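Local coordinates for protein HAD hydrolase, family IA, variant 3 (Entamoeba histolytica, PDB 6W04) that belongs to the haloacid dehalogenase-like hydrolases, binds magnesium in a loop that is probably its active site and probably acts as a hydrolase on a substrate not yet assigned, at residues D7-G10 against F14-P17; N74-M79 against Q117-K122. All blocks are in the same frame, centred on the assembly; numbering follows the deposited sequence.

From the N terminus, the chain runs up strand 3-7 into the magnesium-binding loop, and contact 1 closes almost at once: only three residues separate 7-10 from 14-17, where helix 16-31 starts. The chain then passes through the helices that precede the second strand of the core. Contact 2 closes a longer excursion of 37 residues, bringing helix 62-82 against helix 113-123, which follows strand 105-112. The two contacts come in series, neither nested nor crossed, yet they meet in space. Asp15 of contact 1 probably shares a hydrogen bond with Tyr76 of contact 2, and Phe8 and Asn9 pack on Phe119, tying the metal loop to both helices.

Contact 1 (D7-G10 against F14-P17); sequences DFNG and FDTP. With MG (magnesium ion), chain B.
The amide of Asn9 and the carboxylate of Asp15 lie almost in one plane, tilted by just 13°. Asn9 ND2 donates to Asp15 OD2 over 2.7 Å, reaching its syn side slightly out of the carboxylate plane, with a fairly straight N-H...O angle of 159°. The other carboxylate oxygen serves the backbone: Asp15 OD1 takes a weak, bent bond from Gly10 N at 3.0 Å. With CG set between its own N and carbonyl carbon (chi1 61°), Asp15 presents one oxygen to Asn9 ND2 and the other to Gly10 N. The ring of Phe14 comes obliquely beside the Gly10 carbonyl, CE1 lying 4.0 Å from Gly10 O.

The sequence from Asp7 to Gly10, followed by Thr11, fits the first conserved motif of the haloacid dehalogenase superfamily, with asparagine at the usual second aspartate. Magnesium is held by Asp7 OD2 at 2.1 Å and by Asn9 through its backbone O, also at 2.1 Å. Two waters and Asp169 bind it as well. While the main chain of Asn9 serves the metal, its side chain bonds Asp15, whose OD2 is also hydrogen-bonded to Tyr76 and His19. Phe8 packs on Ile107 and Thr109 of strand 105-112 and on Tyr123 of helix 113-123. The loop thus sits at the end of central strand 3-7, flanked by strands 105-112 and 164-168, and leads straight into helix 16-31.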
loop_
_atom_site.group_PDB
_atom_site.type_symbol
_atom_site.label_atom_id
_atom_site.label_comp_id
_atom_site.label_asym_id
_atom_site.label_seq_id
_atom_site.Cartn_x
_atom_site.Cartn_y
_atom_site.Cartn_z
ATOM N N ASP A 7 -4.899 -1.983 -1.129
ATOM C CA ASP A 7 -3.720 -1.193 -0.770
ATOM C C ASP A 7 -3.240 -0.448 -2.002
ATOM O O ASP A 7 -3.528 -0.847 -3.130
ATOM C CB ASP A 7 -2.616 -2.105 -0.253
ATOM C CG ASP A 7 -1.362 -1.359 0.128
ATOM O OD1 ASP A 7 -1.464 -0.338 0.842
ATOM O OD2 ASP A 7 -0.270 -1.818 -0.266
ATOM N N PHE A 8 -2.491 0.639 -1.811
ATOM C CA PHE A 8 -2.064 1.411 -2.974
ATOM C C PHE A 8 -0.587 1.204 -3.298
ATOM O O PHE A 8 -0.274 0.580 -4.320
ATOM C CB PHE A 8 -2.412 2.884 -2.813
ATOM C CG PHE A 8 -2.301 3.641 -4.105
ATOM C CD1 PHE A 8 -3.339 3.611 -5.026
ATOM C CD2 PHE A 8 -1.125 4.293 -4.439
ATOM C CE1 PHE A 8 -3.232 4.265 -6.241
ATOM C CE2 PHE A 8 -1.013 4.962 -5.644
ATOM C CZ PHE A 8 -2.066 4.941 -6.545
ATOM N N ASN A 9 0.336 1.688 -2.457
ATOM C CA ASN A 9 1.765 1.583 -2.748
ATOM C C ASN A 9 2.218 0.129 -2.768
ATOM O O ASN A 9 2.014 -0.611 -1.805
ATOM C CB ASN A 9 2.561 2.355 -1.697
ATOM C CG ASN A 9 2.127 3.798 -1.608
ATOM O OD1 ASN A 9 1.384 4.196 -0.702
ATOM N ND2 ASN A 9 2.550 4.585 -2.584
ATOM N N GLY A 10 2.861 -0.272 -3.861
ATOM C CA GLY A 10 3.346 -1.634 -4.007
ATOM C C GLY A 10 2.288 -2.615 -4.453
ATOM O O GLY A 10 2.624 -3.745 -4.802
ATOM N N PHE A 14 3.594 -0.131 -8.778
ATOM C CA PHE A 14 4.822 -0.800 -8.330
ATOM C C PHE A 14 5.879 0.284 -8.127
ATOM O O PHE A 14 6.767 0.490 -8.948
ATOM C CB PHE A 14 5.265 -1.872 -9.324
ATOM C CG PHE A 14 4.395 -3.122 -9.327
ATOM C CD1 PHE A 14 3.111 -3.108 -8.787
ATOM C CD2 PHE A 14 4.880 -4.317 -9.860
ATOM C CE1 PHE A 14 2.305 -4.254 -8.798
ATOM C CE2 PHE A 14 4.080 -5.475 -9.871
ATOM C CZ PHE A 14 2.789 -5.439 -9.339
ATOM N N ASP A 15 5.759 1.008 -7.009
ATOM C CA ASP A 15 6.610 2.167 -6.738
ATOM C C ASP A 15 7.699 1.886 -5.719
ATOM O O ASP A 15 8.400 2.814 -5.305
ATOM C CB ASP A 15 5.760 3.362 -6.279
ATOM C CG ASP A 15 4.976 3.081 -4.988
ATOM O OD1 ASP A 15 4.768 1.897 -4.634
ATOM O OD2 ASP A 15 4.565 4.056 -4.326
ATOM N N THR A 16 7.897 0.632 -5.320
ATOM C CA THR A 16 8.978 0.378 -4.372
ATOM C C THR A 16 10.346 0.831 -4.890
ATOM O O THR A 16 11.080 1.475 -4.116
ATOM C CB THR A 16 8.983 -1.099 -3.966
ATOM O OG1 THR A 16 7.735 -1.394 -3.329
ATOM C CG2 THR A 16 10.155 -1.373 -2.981
ATOM N N PRO A 17 10.744 0.566 -6.146
ATOM C CA PRO A 17 12.058 1.065 -6.589
ATOM C C PRO A 17 12.189 2.570 -6.462
ATOM O O PRO A 17 13.259 3.069 -6.072
ATOM C CB PRO A 17 12.139 0.593 -8.049
ATOM C CG PRO A 17 11.308 -0.673 -8.076
ATOM C CD PRO A 17 10.118 -0.293 -7.176
HETATM MG MG MG B . 1.739 -1.542 0.071
HETATM O O HOH W 1 1.283 -2.417 1.962
HETATM O O HOH W 2 3.942 -1.463 0.108
#

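Contact 2 (N74-M79 against Q117-K122); sequences NLYRTM and QVFIQK
Helix 62-82, probably part of a helical cap inserted after the first strand as in related haloacid dehalogenase-like hydrolases, packs here on helix 113-123 of the Rossmann-like core: Tyr76 and Arg77 of the former meet Phe119 and Val118 of the latter. The backbones come closest at Arg77 and Val118, whose CA atoms are 6.5 Å apart.

Tyr76 and Phe119 touch rim to rim, with neither ring lying over the other's face, and the two side chains run roughly perpendicular to each other. Phe119 CE1 lies near the plane of the tyrosine ring, 3.5 Å from Tyr76 OH and 4.0 Å from Tyr76 CE2. In Tyr76, CG anti to the backbone N (chi1 164°) places the ring where its hydroxyl is hydrogen-bonded to Asp15 of the metal loop. Phe119 stacks in turn on Phe8, and the Tyr76 ring on His19. Leu80, one helical turn on from Tyr76, also touches Phe119, and Val118 reaches both Leu80 and Met81, so the packing of the two helices continues past the segment 74-79.

The second half of the contact is aliphatic at its base and polar at its tip. The arginine, modelled in two conformers, bends at chi3 and here reaches Asn115 through NE and Glu70 through NH1. Nearer the backbone, Val118 CG2 presses against the start of the Arg77 side chain, 3.8 Å from Arg77 CG and equally 3.8 Å from Arg77 CB.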
loop_
_atom_site.group_PDB
_atom_site.type_symbol
_atom_site.label_atom_id
_atom_site.label_comp_id
_atom_site.label_asym_id
_atom_site.label_seq_id
_atom_site.Cartn_x
_atom_site.Cartn_y
_atom_site.Cartn_z
ATOM N N ASN A 74 8.408 14.756 -0.314
ATOM C CA ASN A 74 8.420 15.745 -1.381
ATOM C C ASN A 74 9.241 15.259 -2.578
ATOM O O ASN A 74 8.832 15.440 -3.735
ATOM C CB ASN A 74 8.958 17.070 -0.846
ATOM C CG ASN A 74 9.168 18.080 -1.933
ATOM O OD1 ASN A 74 10.268 18.597 -2.108
ATOM N ND2 ASN A 74 8.116 18.354 -2.693
ATOM N N LEU A 75 10.402 14.654 -2.326
ATOM C CA LEU A 75 11.191 14.098 -3.430
ATOM C C LEU A 75 10.413 12.987 -4.138
ATOM O O LEU A 75 10.315 12.963 -5.370
ATOM C CB LEU A 75 12.543 13.595 -2.919
ATOM C CG LEU A 75 13.507 12.858 -3.882
ATOM C CD1 LEU A 75 13.770 13.640 -5.172
ATOM C CD2 LEU A 75 14.868 12.548 -3.186
ATOM N N TYR A 76 9.813 12.081 -3.368
ATOM C CA TYR A 76 9.039 10.989 -3.949
ATOM C C TYR A 76 7.888 11.496 -4.819
ATOM O O TYR A 76 7.702 11.029 -5.954
ATOM C CB TYR A 76 8.520 10.084 -2.829
ATOM C CG TYR A 76 7.406 9.168 -3.254
ATOM C CD1 TYR A 76 7.681 7.995 -3.959
ATOM C CD2 TYR A 76 6.074 9.467 -2.959
ATOM C CE1 TYR A 76 6.644 7.146 -4.376
ATOM C CE2 TYR A 76 5.028 8.606 -3.349
ATOM C CZ TYR A 76 5.349 7.440 -4.068
ATOM O OH TYR A 76 4.354 6.576 -4.475
ATOM N N ARG A 77 7.096 12.446 -4.303
ATOM C CA ARG A 77 5.950 12.964 -5.052
ATOM C C ARG A 77 6.378 13.579 -6.366
ATOM O O ARG A 77 5.695 13.423 -7.382
ATOM C CB ARG A 77 5.209 14.038 -4.258
ATOM C CG ARG A 77 4.423 13.532 -3.139
ATOM C CD ARG A 77 3.951 14.697 -2.310
ATOM N NE ARG A 77 3.977 14.310 -0.916
ATOM C CZ ARG A 77 4.293 15.125 0.076
ATOM N NH1 ARG A 77 4.292 14.661 1.309
ATOM N NH2 ARG A 77 4.600 16.396 -0.171
ATOM N N THR A 78 7.478 14.328 -6.343
ATOM C CA THR A 78 7.972 14.987 -7.541
ATOM C C THR A 78 8.405 13.959 -8.579
ATOM O O THR A 78 8.058 14.064 -9.763
ATOM C CB THR A 78 9.122 15.908 -7.146
ATOM O OG1 THR A 78 8.616 16.904 -6.257
ATOM C CG2 THR A 78 9.712 16.580 -8.360
ATOM N N MET A 79 9.149 12.943 -8.139
ATOM C CA MET A 79 9.587 11.878 -9.043
ATOM C C MET A 79 8.407 11.068 -9.580
ATOM O O MET A 79 8.343 10.769 -10.780
ATOM C CB MET A 79 10.580 10.965 -8.320
ATOM C CG MET A 79 11.863 11.698 -7.870
ATOM S SD MET A 79 12.967 12.198 -9.251
ATOM C CE MET A 79 13.132 10.623 -10.111
ATOM N N GLN A 117 -2.840 13.101 -2.555
ATOM C CA GLN A 117 -3.154 14.163 -3.506
ATOM C C GLN A 117 -2.475 13.906 -4.846
ATOM O O GLN A 117 -3.085 14.077 -5.908
ATOM C CB GLN A 117 -2.726 15.512 -2.914
ATOM C CG GLN A 117 -3.133 16.736 -3.712
ATOM C CD GLN A 117 -2.903 18.051 -2.960
ATOM O OE1 GLN A 117 -3.559 18.345 -1.956
ATOM N NE2 GLN A 117 -1.998 18.857 -3.468
ATOM N N VAL A 118 -1.218 13.473 -4.817
ATOM C CA VAL A 118 -0.517 13.172 -6.062
ATOM C C VAL A 118 -1.132 11.950 -6.738
ATOM O O VAL A 118 -1.349 11.947 -7.960
ATOM C CB VAL A 118 0.992 12.997 -5.779
ATOM C CG1 VAL A 118 1.712 12.347 -6.956
ATOM C CG2 VAL A 118 1.602 14.364 -5.506
ATOM N N PHE A 119 -1.439 10.901 -5.954
ATOM C CA PHE A 119 -2.054 9.692 -6.509
ATOM C C PHE A 119 -3.340 10.019 -7.258
ATOM O O PHE A 119 -3.541 9.559 -8.390
ATOM C CB PHE A 119 -2.371 8.674 -5.409
ATOM C CG PHE A 119 -1.197 8.242 -4.591
ATOM C CD1 PHE A 119 0.100 8.346 -5.067
ATOM C CD2 PHE A 119 -1.409 7.683 -3.331
ATOM C CE1 PHE A 119 1.167 7.932 -4.268
ATOM C CE2 PHE A 119 -0.358 7.267 -2.544
ATOM C CZ PHE A 119 0.933 7.384 -3.011
ATOM N N ILE A 120 -4.239 10.784 -6.621
ATOM C CA ILE A 120 -5.511 11.152 -7.247
ATOM C C ILE A 120 -5.264 11.965 -8.506
ATOM O O ILE A 120 -5.856 11.712 -9.559
ATOM C CB ILE A 120 -6.399 11.929 -6.253
ATOM C CG1 ILE A 120 -6.767 11.027 -5.066
ATOM C CG2 ILE A 120 -7.646 12.480 -6.951
ATOM C CD1 ILE A 120 -7.344 11.786 -3.861
ATOM N N GLN A 121 -4.388 12.966 -8.408
ATOM C CA GLN A 121 -4.070 13.821 -9.540
ATOM C C GLN A 121 -3.503 13.011 -10.706
ATOM O O GLN A 121 -3.971 13.117 -11.847
ATOM C CB GLN A 121 -3.069 14.882 -9.071
ATOM C CG GLN A 121 -3.186 16.267 -9.647
ATOM C CD GLN A 121 -2.471 17.312 -8.770
ATOM O OE1 GLN A 121 -2.685 18.513 -8.931
ATOM N NE2 GLN A 121 -1.626 16.847 -7.831
ATOM N N LYS A 122 -2.490 12.189 -10.432
ATOM C CA LYS A 122 -1.759 11.508 -11.505
ATOM C C LYS A 122 -2.586 10.378 -12.110
ATOM O O LYS A 122 -2.555 10.159 -13.324
ATOM C CB LYS A 122 -0.424 10.958 -10.962
ATOM C CG LYS A 122 0.402 10.197 -12.011
ATOM C CD LYS A 122 1.765 9.733 -11.453
ATOM C CE LYS A 122 2.610 9.078 -12.581
ATOM N NZ LYS A 122 3.030 10.073 -13.620
#